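Local atomic coordinates of peptide methionine sulfoxide reductase msrA/msrB (Neisseria gonorrhoeae, PDB entry 2H30), a protein that uses its thioredoxin domain to take electrons from DsbD and pass them to downstream methionine sulfoxide reductases. Residues 61-64 with 68-71; 86-91 with 107-112; 125-128 with 134-137. The protein carries 2 engineered substitutions. One frame throughout, in Å; residues are numbered along the deposited sequence.

Contact 1. Residues 61-64 with 68-71; sequences EKWA and KFSS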
ATOM      1  N   GLU A  61      -6.865   7.446  -0.177  1.00 12.37           N
ATOM      2  CA  GLU A  61      -8.196   7.118  -0.731  1.00 13.49           C
ATOM      3  C   GLU A  61      -8.518   8.035  -1.917  1.00 14.21           C
ATOM      4  O   GLU A  61      -9.054   7.566  -2.930  1.00 15.67           O
ATOM      5  CB  GLU A  61      -9.242   7.298   0.369  1.00 13.78           C
ATOM      6  CG  GLU A  61     -10.597   6.781  -0.120  1.00 16.01           C
ATOM      7  CD  GLU A  61     -11.729   7.101   0.824  1.00 18.17           C
ATOM      8  OE1 GLU A  61     -11.702   8.170   1.514  1.00 17.95           O
ATOM      9  OE2 GLU A  61     -12.700   6.291   0.882  1.00 19.12           O
ATOM     10  N   LYS A  62      -8.195   9.323  -1.766  1.00 14.03           N
ATOM     11  CA  LYS A  62      -8.396  10.272  -2.883  1.00 14.64           C
ATOM     12  C   LYS A  62      -7.613   9.866  -4.098  1.00 15.18           C
ATOM     13  O   LYS A  62      -8.132   9.876  -5.211  1.00 17.00           O
ATOM     14  CB  LYS A  62      -7.985  11.679  -2.471  1.00 16.40           C
ATOM     15  CG  LYS A  62      -8.389  12.678  -3.533  1.00 23.81           C
ATOM     16  CD  LYS A  62      -7.979  14.088  -3.088  1.00 29.18           C
ATOM     17  CE  LYS A  62      -6.478  14.194  -2.822  1.00 34.08           C
ATOM     18  NZ  LYS A  62      -6.030  15.615  -2.700  1.00 34.76           N
ATOM     19  N   TRP A  63      -6.347   9.504  -3.897  1.00 12.78           N
ATOM     20  CA  TRP A  63      -5.561   9.108  -5.021  1.00 13.58           C
ATOM     21  C   TRP A  63      -6.151   7.894  -5.693  1.00 15.14           C
ATOM     22  O   TRP A  63      -6.198   7.818  -6.946  1.00 15.87           O
ATOM     23  CB  TRP A  63      -4.107   8.800  -4.612  1.00 13.48           C
ATOM     24  CG  TRP A  63      -3.369   9.977  -4.032  1.00 12.94           C
ATOM     25  CD1 TRP A  63      -3.782  11.305  -3.929  1.00 12.58           C
ATOM     26  CD2 TRP A  63      -2.075   9.923  -3.442  1.00 12.31           C
ATOM     27  NE1 TRP A  63      -2.822  12.059  -3.314  1.00 13.76           N
ATOM     28  CE2 TRP A  63      -1.759  11.237  -2.990  1.00 13.64           C
ATOM     29  CE3 TRP A  63      -1.154   8.889  -3.235  1.00 15.35           C
ATOM     30  CZ2 TRP A  63      -0.557  11.545  -2.372  1.00 12.41           C
ATOM     31  CZ3 TRP A  63       0.088   9.207  -2.643  1.00 13.86           C
ATOM     32  CH2 TRP A  63       0.371  10.515  -2.221  1.00 13.95           C
ATOM     33  N   ALA A  64      -6.585   6.931  -4.873  1.00 14.67           N
ATOM     34  CA  ALA A  64      -7.056   5.654  -5.445  1.00 15.92           C
ATOM     35  C   ALA A  64      -8.269   5.902  -6.335  1.00 18.48           C
ATOM     36  O   ALA A  64      -8.481   5.187  -7.288  1.00 21.27           O
ATOM     37  CB  ALA A  64      -7.415   4.643  -4.324  1.00 16.31           C
ATOM     38  N   LYS A  68      -6.108  10.483 -12.419  1.00 18.71           N
ATOM     39  CA  LYS A  68      -4.658  10.591 -12.679  1.00 18.87           C
ATOM     40  C   LYS A  68      -3.913   9.314 -12.295  1.00 16.72           C
ATOM     41  O   LYS A  68      -2.815   9.076 -12.780  1.00 17.54           O
ATOM     42  CB  LYS A  68      -4.033  11.753 -11.925  1.00 19.03           C
ATOM     43  CG  LYS A  68      -4.509  13.078 -12.414  1.00 23.77           C
ATOM     44  CD  LYS A  68      -3.710  14.189 -11.775  1.00 25.96           C
ATOM     45  CE  LYS A  68      -4.007  14.365 -10.316  1.00 26.75           C
ATOM     46  NZ  LYS A  68      -5.458  14.712 -10.108  1.00 29.37           N
ATOM     47  N   PHE A  69      -4.524   8.532 -11.395  1.00 15.66           N
ATOM     48  CA  PHE A  69      -3.869   7.295 -10.948  1.00 15.76           C
ATOM     49  C   PHE A  69      -4.418   6.085 -11.661  1.00 17.09           C
ATOM     50  O   PHE A  69      -4.088   4.961 -11.295  1.00 17.56           O
ATOM     51  CB  PHE A  69      -4.061   7.132  -9.410  1.00 14.90           C
ATOM     52  CG  PHE A  69      -3.164   8.073  -8.630  1.00 14.99           C
ATOM     53  CD1 PHE A  69      -1.843   7.651  -8.286  1.00 16.28           C
ATOM     54  CD2 PHE A  69      -3.550   9.388  -8.322  1.00 17.23           C
ATOM     55  CE1 PHE A  69      -0.976   8.493  -7.582  1.00 17.29           C
ATOM     56  CE2 PHE A  69      -2.618  10.277  -7.613  1.00 17.71           C
ATOM     57  CZ  PHE A  69      -1.326   9.793  -7.226  1.00 15.18           C
ATOM     58  N   SER A  70      -5.265   6.297 -12.677  1.00 18.30           N
ATOM     59  CA  SER A  70      -5.967   5.163 -13.237  1.00 18.43           C
ATOM     60  C   SER A  70      -5.075   4.153 -13.947  1.00 18.66           C
ATOM     61  O   SER A  70      -5.515   3.002 -14.134  1.00 20.39           O
ATOM     62  CB  SER A  70      -7.113   5.611 -14.134  1.00 19.80           C
ATOM     63  OG  SER A  70      -6.554   6.237 -15.249  1.00 23.86           O
ATOM     64  N   SER A  71      -3.854   4.539 -14.295  1.00 18.02           N
ATOM     65  CA  SER A  71      -2.953   3.612 -15.002  1.00 18.72           C
ATOM     66  C   SER A  71      -2.314   2.599 -14.044  1.00 18.89           C
ATOM     67  O   SER A  71      -1.607   1.709 -14.517  1.00 19.14           O
ATOM     68  CB  SER A  71      -1.836   4.357 -15.759  1.00 20.06           C
ATOM     69  OG  SER A  71      -0.975   4.997 -14.835  1.00 23.13           O
TER

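Contact 2. Residues 86-91 with 107-112; sequences KKDGEF and TDNGGT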
ATOM      1  N   LYS A  86      -2.018  -4.451  15.754  1.00 18.45           N
ATOM      2  CA  LYS A  86      -3.123  -5.231  16.300  1.00 18.50           C
ATOM      3  C   LYS A  86      -3.188  -6.602  15.662  1.00 19.93           C
ATOM      4  O   LYS A  86      -2.913  -6.759  14.477  1.00 19.33           O
ATOM      5  CB  LYS A  86      -4.444  -4.503  16.052  1.00 19.46           C
ATOM      6  CG  LYS A  86      -4.491  -3.131  16.837  1.00 20.83           C
ATOM      7  CD  LYS A  86      -5.710  -2.322  16.419  1.00 21.34           C
ATOM      8  CE  LYS A  86      -5.669  -0.881  16.950  1.00 22.88           C
ATOM      9  NZ  LYS A  86      -5.773  -0.885  18.441  1.00 29.27           N
ATOM     10  N   LYS A  87      -3.498  -7.626  16.471  1.00 20.34           N
ATOM     11  CA  LYS A  87      -3.617  -8.977  15.928  1.00 22.58           C
ATOM     12  C   LYS A  87      -4.736  -9.153  14.917  1.00 20.96           C
ATOM     13  O   LYS A  87      -5.699  -8.361  14.830  1.00 20.57           O
ATOM     14  CB  LYS A  87      -3.803  -9.964  17.118  1.00 23.03           C
ATOM     15  CG  LYS A  87      -2.583  -9.963  17.954  1.00 27.92           C
ATOM     16  CD  LYS A  87      -2.506 -11.000  19.083  1.00 30.04           C
ATOM     17  CE  LYS A  87      -1.006 -11.254  19.411  1.00 39.44           C
ATOM     18  NZ  LYS A  87      -0.106 -10.263  18.680  1.00 42.24           N
ATOM     19  N   ASP A  88      -4.642 -10.229  14.135  1.00 21.68           N
ATOM     20  CA  ASP A  88      -5.693 -10.568  13.210  1.00 23.56           C
ATOM     21  C   ASP A  88      -7.041 -10.633  13.918  1.00 23.58           C
ATOM     22  O   ASP A  88      -7.113 -11.146  15.050  1.00 24.46           O
ATOM     23  CB  ASP A  88      -5.404 -11.914  12.558  1.00 25.49           C
ATOM     24  CG  ASP A  88      -6.261 -12.136  11.328  1.00 29.56           C
ATOM     25  OD1 ASP A  88      -6.406 -11.191  10.508  1.00 33.28           O
ATOM     26  OD2 ASP A  88      -6.792 -13.260  11.173  1.00 36.38           O
ATOM     27  N   GLY A  89      -8.083 -10.099  13.290  1.00 22.59           N
ATOM     28  CA  GLY A  89      -9.403  -9.909  13.911  1.00 22.02           C
ATOM     29  C   GLY A  89      -9.510  -8.584  14.672  1.00 20.80           C
ATOM     30  O   GLY A  89     -10.465  -7.828  14.418  1.00 21.25           O
ATOM     31  N   GLU A  90      -8.541  -8.330  15.575  1.00 20.74           N
ATOM     32  CA  GLU A  90      -8.511  -7.100  16.387  1.00 21.47           C
ATOM     33  C   GLU A  90      -8.316  -5.930  15.400  1.00 19.90           C
ATOM     34  O   GLU A  90      -9.067  -4.932  15.466  1.00 19.67           O
ATOM     35  CB  GLU A  90      -7.410  -7.157  17.422  1.00 21.76           C
ATOM     36  CG  GLU A  90      -7.253  -5.859  18.217  1.00 27.89           C
ATOM     37  CD  GLU A  90      -6.029  -5.797  19.151  1.00 29.25           C
ATOM     38  OE1 GLU A  90      -5.009  -6.595  19.062  1.00 34.48           O
ATOM     39  OE2 GLU A  90      -6.087  -4.863  20.006  1.00 38.59           O
ATOM     40  N   PHE A  91      -7.444  -6.174  14.406  1.00 17.92           N
ATOM     41  CA  PHE A  91      -7.116  -5.102  13.451  1.00 17.97           C
ATOM     42  C   PHE A  91      -8.370  -4.700  12.712  1.00 17.89           C
ATOM     43  O   PHE A  91      -8.730  -3.520  12.609  1.00 18.73           O
ATOM     44  CB  PHE A  91      -5.979  -5.498  12.473  1.00 16.35           C
ATOM     45  CG  PHE A  91      -5.778  -4.457  11.399  1.00 15.60           C
ATOM     46  CD1 PHE A  91      -5.015  -3.316  11.705  1.00 17.60           C
ATOM     47  CD2 PHE A  91      -6.486  -4.523  10.179  1.00 16.31           C
ATOM     48  CE1 PHE A  91      -4.902  -2.267  10.771  1.00 16.77           C
ATOM     49  CE2 PHE A  91      -6.355  -3.444   9.235  1.00 14.85           C
ATOM     50  CZ  PHE A  91      -5.566  -2.342   9.578  1.00 14.58           C
ATOM     51  N   THR A 107      -4.871  -7.128   4.303  1.00 15.17           N
ATOM     52  CA  THR A 107      -4.436  -7.498   5.633  1.00 16.70           C
ATOM     53  C   THR A 107      -3.469  -8.681   5.494  1.00 17.97           C
ATOM     54  O   THR A 107      -3.887  -9.791   5.085  1.00 21.74           O
ATOM     55  CB  THR A 107      -5.629  -7.796   6.565  1.00 16.86           C
ATOM     56  OG1 THR A 107      -6.545  -8.748   5.981  1.00 21.01           O
ATOM     57  CG2 THR A 107      -6.371  -6.548   6.880  1.00 18.05           C
ATOM     58  N   ASP A 108      -2.216  -8.451   5.811  1.00 16.18           N
ATOM     59  CA  ASP A 108      -1.152  -9.461   5.655  1.00 16.03           C
ATOM     60  C   ASP A 108      -0.801  -9.934   7.056  1.00 15.63           C
ATOM     61  O   ASP A 108       0.012  -9.350   7.742  1.00 16.21           O
ATOM     62  CB  ASP A 108       0.060  -8.790   5.011  1.00 16.68           C
ATOM     63  CG  ASP A 108       1.204  -9.744   4.727  1.00 19.10           C
ATOM     64  OD1 ASP A 108       1.209 -10.886   5.277  1.00 20.69           O
ATOM     65  OD2 ASP A 108       2.110  -9.329   3.974  1.00 18.87           O
ATOM     66  N   ASN A 109      -1.447 -11.048   7.473  1.00 17.24           N
ATOM     67  CA  ASN A 109      -1.254 -11.508   8.841  1.00 18.55           C
ATOM     68  C   ASN A 109       0.197 -11.914   9.017  1.00 18.28           C
ATOM     69  O   ASN A 109       0.688 -12.784   8.235  1.00 20.16           O
ATOM     70  CB  ASN A 109      -2.218 -12.684   9.081  1.00 20.62           C
ATOM     71  CG  ASN A 109      -2.290 -13.101  10.564  1.00 24.39           C
ATOM     72  OD1 ASN A 109      -2.805 -14.189  10.875  1.00 33.41           O
ATOM     73  ND2 ASN A 109      -1.784 -12.284  11.459  1.00 25.37           N
ATOM     74  N   GLY A 110       0.885 -11.287   9.975  1.00 17.19           N
ATOM     75  CA  GLY A 110       2.316 -11.535  10.223  1.00 17.63           C
ATOM     76  C   GLY A 110       3.294 -10.783   9.326  1.00 16.74           C
ATOM     77  O   GLY A 110       4.522 -10.854   9.483  1.00 19.19           O
ATOM     78  N   GLY A 111       2.754  -9.991   8.400  1.00 16.41           N
ATOM     79  CA  GLY A 111       3.650  -9.120   7.628  1.00 16.62           C
ATOM     80  C   GLY A 111       4.600  -9.841   6.665  1.00 14.92           C
ATOM     81  O   GLY A 111       5.773  -9.460   6.548  1.00 16.13           O
ATOM     82  N   THR A 112       4.077 -10.852   5.961  1.00 16.80           N
ATOM     83  CA  THR A 112       4.915 -11.601   5.008  1.00 16.79           C
ATOM     84  C   THR A 112       5.556 -10.703   3.946  1.00 16.30           C
ATOM     85  O   THR A 112       6.767 -10.730   3.720  1.00 16.95           O
ATOM     86  CB  THR A 112       4.081 -12.638   4.304  1.00 17.71           C
ATOM     87  OG1 THR A 112       3.716 -13.606   5.316  1.00 24.19           O
ATOM     88  CG2 THR A 112       4.926 -13.349   3.242  1.00 21.18           C
TER
HETATM   89  O   HOH W   1      -2.351 -11.728  14.088  1.00 28.37           O

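Contact 3. Residues 125-128 with 134-137; sequences WALI and VQRI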
ATOM      1  N   TRP A 125       6.511   2.820   0.760  1.00 12.16           N
ATOM      2  CA  TRP A 125       5.788   2.509  -0.495  1.00 11.44           C
ATOM      3  C   TRP A 125       6.588   1.548  -1.323  1.00 14.14           C
ATOM      4  O   TRP A 125       7.830   1.594  -1.278  1.00 15.32           O
ATOM      5  CB  TRP A 125       5.629   3.800  -1.289  1.00 12.56           C
ATOM      6  CG  TRP A 125       4.659   4.783  -0.604  1.00 12.78           C
ATOM      7  CD1 TRP A 125       4.950   5.679   0.440  1.00 14.35           C
ATOM      8  CD2 TRP A 125       3.316   5.017  -0.980  1.00 13.35           C
ATOM      9  NE1 TRP A 125       3.798   6.407   0.727  1.00 14.09           N
ATOM     10  CE2 TRP A 125       2.787   6.016  -0.116  1.00 15.47           C
ATOM     11  CE3 TRP A 125       2.473   4.423  -1.919  1.00 14.53           C
ATOM     12  CZ2 TRP A 125       1.450   6.478  -0.231  1.00 13.33           C
ATOM     13  CZ3 TRP A 125       1.140   4.876  -2.049  1.00 12.45           C
ATOM     14  CH2 TRP A 125       0.637   5.896  -1.181  1.00 13.42           C
ATOM     15  N   ALA A 126       5.887   0.687  -2.051  1.00 14.38           N
ATOM     16  CA  ALA A 126       6.596  -0.130  -3.051  1.00 13.28           C
ATOM     17  C   ALA A 126       5.910  -0.021  -4.392  1.00 14.07           C
ATOM     18  O   ALA A 126       4.697   0.081  -4.459  1.00 14.73           O
ATOM     19  CB  ALA A 126       6.657  -1.596  -2.600  1.00 14.71           C
ATOM     20  N   LEU A 127       6.712  -0.011  -5.473  1.00 13.98           N
ATOM     21  CA  LEU A 127       6.162  -0.021  -6.800  1.00 13.83           C
ATOM     22  C   LEU A 127       6.503  -1.417  -7.386  1.00 14.61           C
ATOM     23  O   LEU A 127       7.679  -1.764  -7.429  1.00 15.16           O
ATOM     24  CB  LEU A 127       6.770   1.131  -7.633  1.00 14.38           C
ATOM     25  CG  LEU A 127       6.212   1.133  -9.074  1.00 18.89           C
ATOM     26  CD1 LEU A 127       4.830   1.732  -9.023  1.00 22.09           C
ATOM     27  CD2 LEU A 127       7.184   1.926  -9.881  1.00 24.06           C
ATOM     28  N   ILE A 128       5.434  -2.104  -7.747  1.00 12.74           N
ATOM     29  CA  ILE A 128       5.493  -3.458  -8.392  1.00 13.51           C
ATOM     30  C   ILE A 128       5.175  -3.260  -9.870  1.00 16.86           C
ATOM     31  O   ILE A 128       4.159  -2.689 -10.228  1.00 16.23           O
ATOM     32  CB  ILE A 128       4.461  -4.413  -7.807  1.00 15.33           C
ATOM     33  CG1 ILE A 128       4.469  -4.392  -6.269  1.00 16.98           C
ATOM     34  CG2 ILE A 128       4.695  -5.849  -8.324  1.00 16.83           C
ATOM     35  CD1 ILE A 128       5.810  -4.730  -5.688  1.00 17.34           C
ATOM     36  N   VAL A 134       9.399  -6.392  -8.140  1.00 16.63           N
ATOM     37  CA  VAL A 134       9.566  -5.194  -7.315  1.00 16.30           C
ATOM     38  C   VAL A 134      10.516  -4.242  -8.024  1.00 15.23           C
ATOM     39  O   VAL A 134      11.667  -4.579  -8.364  1.00 15.19           O
ATOM     40  CB  VAL A 134      10.166  -5.541  -5.966  1.00 16.16           C
ATOM     41  CG1 VAL A 134      10.351  -4.268  -5.107  1.00 19.11           C
ATOM     42  CG2 VAL A 134       9.196  -6.493  -5.226  1.00 18.41           C
ATOM     43  N   GLN A 135      10.048  -3.002  -8.261  1.00 14.60           N
ATOM     44  CA  GLN A 135      10.838  -1.991  -8.977  1.00 14.70           C
ATOM     45  C   GLN A 135      11.407  -0.882  -8.107  1.00 15.01           C
ATOM     46  O   GLN A 135      12.465  -0.328  -8.400  1.00 17.92           O
ATOM     47  CB  GLN A 135      10.027  -1.379 -10.105  1.00 14.54           C
ATOM     48  CG  GLN A 135       9.670  -2.481 -11.097  1.00 18.36           C
ATOM     49  CD  GLN A 135       8.886  -2.012 -12.251  1.00 22.96           C
ATOM     50  OE1 GLN A 135       8.089  -1.106 -12.137  1.00 23.37           O
ATOM     51  NE2 GLN A 135       8.996  -2.758 -13.363  1.00 24.60           N
ATOM     52  N   ARG A 136      10.727  -0.560  -7.012  1.00 14.25           N
ATOM     53  CA  ARG A 136      11.183   0.536  -6.192  1.00 14.11           C
ATOM     54  C   ARG A 136      10.558   0.380  -4.813  1.00 12.98           C
ATOM     55  O   ARG A 136       9.393  -0.043  -4.688  1.00 14.59           O
ATOM     56  CB  ARG A 136      10.655   1.883  -6.786  1.00 14.54           C
ATOM     57  CG  ARG A 136      11.144   3.154  -6.129  1.00 17.78           C
ATOM     58  CD  ARG A 136      12.604   3.469  -6.617  1.00 18.85           C
ATOM     59  NE  ARG A 136      13.067   4.735  -6.083  1.00 22.46           N
ATOM     60  CZ  ARG A 136      13.014   5.863  -6.783  1.00 20.83           C
ATOM     61  NH1 ARG A 136      12.525   5.843  -8.025  1.00 21.30           N
ATOM     62  NH2 ARG A 136      13.475   6.970  -6.228  1.00 28.09           N
ATOM     63  N   ILE A 137      11.348   0.683  -3.791  1.00 13.82           N
ATOM     64  CA  ILE A 137      10.833   0.809  -2.397  1.00 15.07           C
ATOM     65  C   ILE A 137      11.282   2.157  -1.858  1.00 13.42           C
ATOM     66  O   ILE A 137      12.448   2.579  -1.994  1.00 16.05           O
ATOM     67  CB  ILE A 137      11.410  -0.295  -1.467  1.00 15.27           C
ATOM     68  CG1 ILE A 137      10.934  -1.674  -1.951  1.00 17.32           C
ATOM     69  CG2 ILE A 137      10.933  -0.077  -0.047  1.00 16.94           C
ATOM     70  CD1 ILE A 137      11.736  -2.851  -1.374  1.00 19.00           C
TER

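Contact 1. Residues 61-64 with 68-71
Trp63, in the last turn of helix 51-64, and Phe69, in a 3-10 segment shortly after the helix, bring their CA atoms to 6.4 Å, and the two residues account for nearly all of the 145 Å² buried here. The first bond of the Phe69 side chain heads toward the helix, and its ring lies against the base of Trp63. The methylene Trp63 CB stands 3.8 Å from the centroid of the Phe69 ring, 18° off the ring normal, a CH-pi contact over the face. Next to it, the five-membered ring of Trp63 is almost parallel to the Phe69 ring, planes 8° apart, but slid so that overlap is slight: Phe69 CZ, 3.6 Å above the indole plane, lies toward the rim. Trp63 CG lies beside the backbone N (chi1 -62°), and the CG-CD2 side of the indole sits by Phe69 CZ, while its far end leads away. The carbonyl of Trp63 also touches Phe69, its O 3.3 Å from Phe69 CB. Both rings are buried: Leu74 of strand 73-78 touches each, and helix 144-152 adds Glu144 to both, Ala147 to Trp63 and Leu148 to Phe69.

Contact 2. Residues 86-91 with 107-112
Asp88 and Asn109 lay their flat ends over one another: carboxylate and amide planes are 26° apart and stacked, with Asp88 CB 3.8 Å from both Asn109 ND2 and Asn109 OD1. The side chains cross at about a right angle, and no direct bond joins them; a water does the joining, accepting from Asp88 N and from Asn109 ND2 at 2.7 Å each. Deeper in, Phe91 swings its ring toward the other segment, CG anti to the backbone N (chi1 173°), and meets the methyl of Thr107, whose CG2 is 3.9 Å from both Phe91 CD2 and Phe91 CE2, approaching obliquely. The Thr107 hydroxyl has a different partner, the carbonyl of Lys24.

These touches lie within a beta-alpha-beta crossover of the thioredoxin-like fold, in which strand 73-78 leads through helix 90-95 to the parallel strand 105-107: the start of the crossover helix rests on the end of the second strand. Phe91 also packs on Ala78 and Pro80, and Asn109 ND2 donates to Pro80 O, so the loop that follows strand 73-78 also holds the amide.

A second shell sets the two loops. Asp88 OD1 accepts from Gln92 NE2, while Gln92 OE1 receives Gly89 N, the N-cap amide, as the N3 side chain does in a capping box, though glycine cannot return the bond. Lys87 contributes its carbonyl to Phe91 N and its own N to Glu90 OE1 at 3.2 Å. On the other side, Asp108 to Gly111 form a type II turn with Gly110 at positive phi, closed by Gly111 N to Asp108 O at 2.9 Å. Beyond it, the Asp108 carboxylate receives two amides at the start of helix 112-116: Thr112 N reaches OD1 at 2.9 Å from above the carboxylate plane, and Ile113 N bonds OD2.

Contact 3. Residues 125-128 with 134-137
Leu127 carries the backbone bonding, facing two residues of the partner strand; strands 125-128 and 134-137 run antiparallel, 159° between their directions. Leu127 N donates to Arg136 O at 2.8 Å. Its carbonyl is shared: Gln135 N donates to Leu127 O at 2.8 Å, and Arg136 N adds a weak bond to the same oxygen at 3.3 Å. Two donors on one acceptor, and a register that slips by one residue between Leu127 and Ile128, define a classic beta bulge at Gln135 and Arg136. Around the non-hydrogen-bonded pair Ala126 and Ile137, weaker CA-H...O contacts fill in: Ile137 CA to Trp125 O at 3.3 Å and Ala126 CA to Arg136 O at 3.2 Å.

Apolar contacts fall on both faces. On one, Ile128 CD1 reaches Val134 CG2 at 3.8 Å, brought there by a chain that turns at both torsions (chi1 -48°, chi2 -57°), while Ala126 CB looks more loosely at Ile137 CG1; Val16 of helix 16-20 touches both Ile128 and Val134. On the other, Leu127 CB and Arg136 CB pass at 4.0 Å.

Polar ends have partners beyond the pair. Arg136 bends at CG and leads its guanidinium away from Leu127, where NH1 donates to the carbonyls of Pro154 and Ala156. Gln135 puts OE1 near Leu127 CD2, at 3.9 Å, and its NE2 donates to Asp133 OD2; Pro154 touches both Leu127 and Gln135.

Strand 125-128 is also bonded to strand 41-45, through Ala126 to Ile43 and Ile128 to Thr41, whereas strand 134-137 lies at the outer margin of the sheet. Such an antiparallel hairpin, added to the central strands and followed by helix 144-152, is the beta-beta-alpha unit of the thioredoxin fold.

In the fold
The three contacts follow one another along the chain and sit round a single thioredoxin-like sheet. Contacts 1 and 3 share a core: their centres are 17 Å apart, yet Trp63 CZ3 packs against Trp125 CH2 at 3.7 Å, so the end of helix 51-64 is tied to the hairpin. Contact 2 stands apart, its centre 25 Å from that of contact 1, on the opposite side of the chain's centre, and 21 Å from that of contact 3, with nearest atoms about 14 Å and 10 Å away respectively. Cys50 and Cys53 form a thioredoxin-type CxxC pattern, probably the redox site, at the start of the helix whose far end makes contact 1.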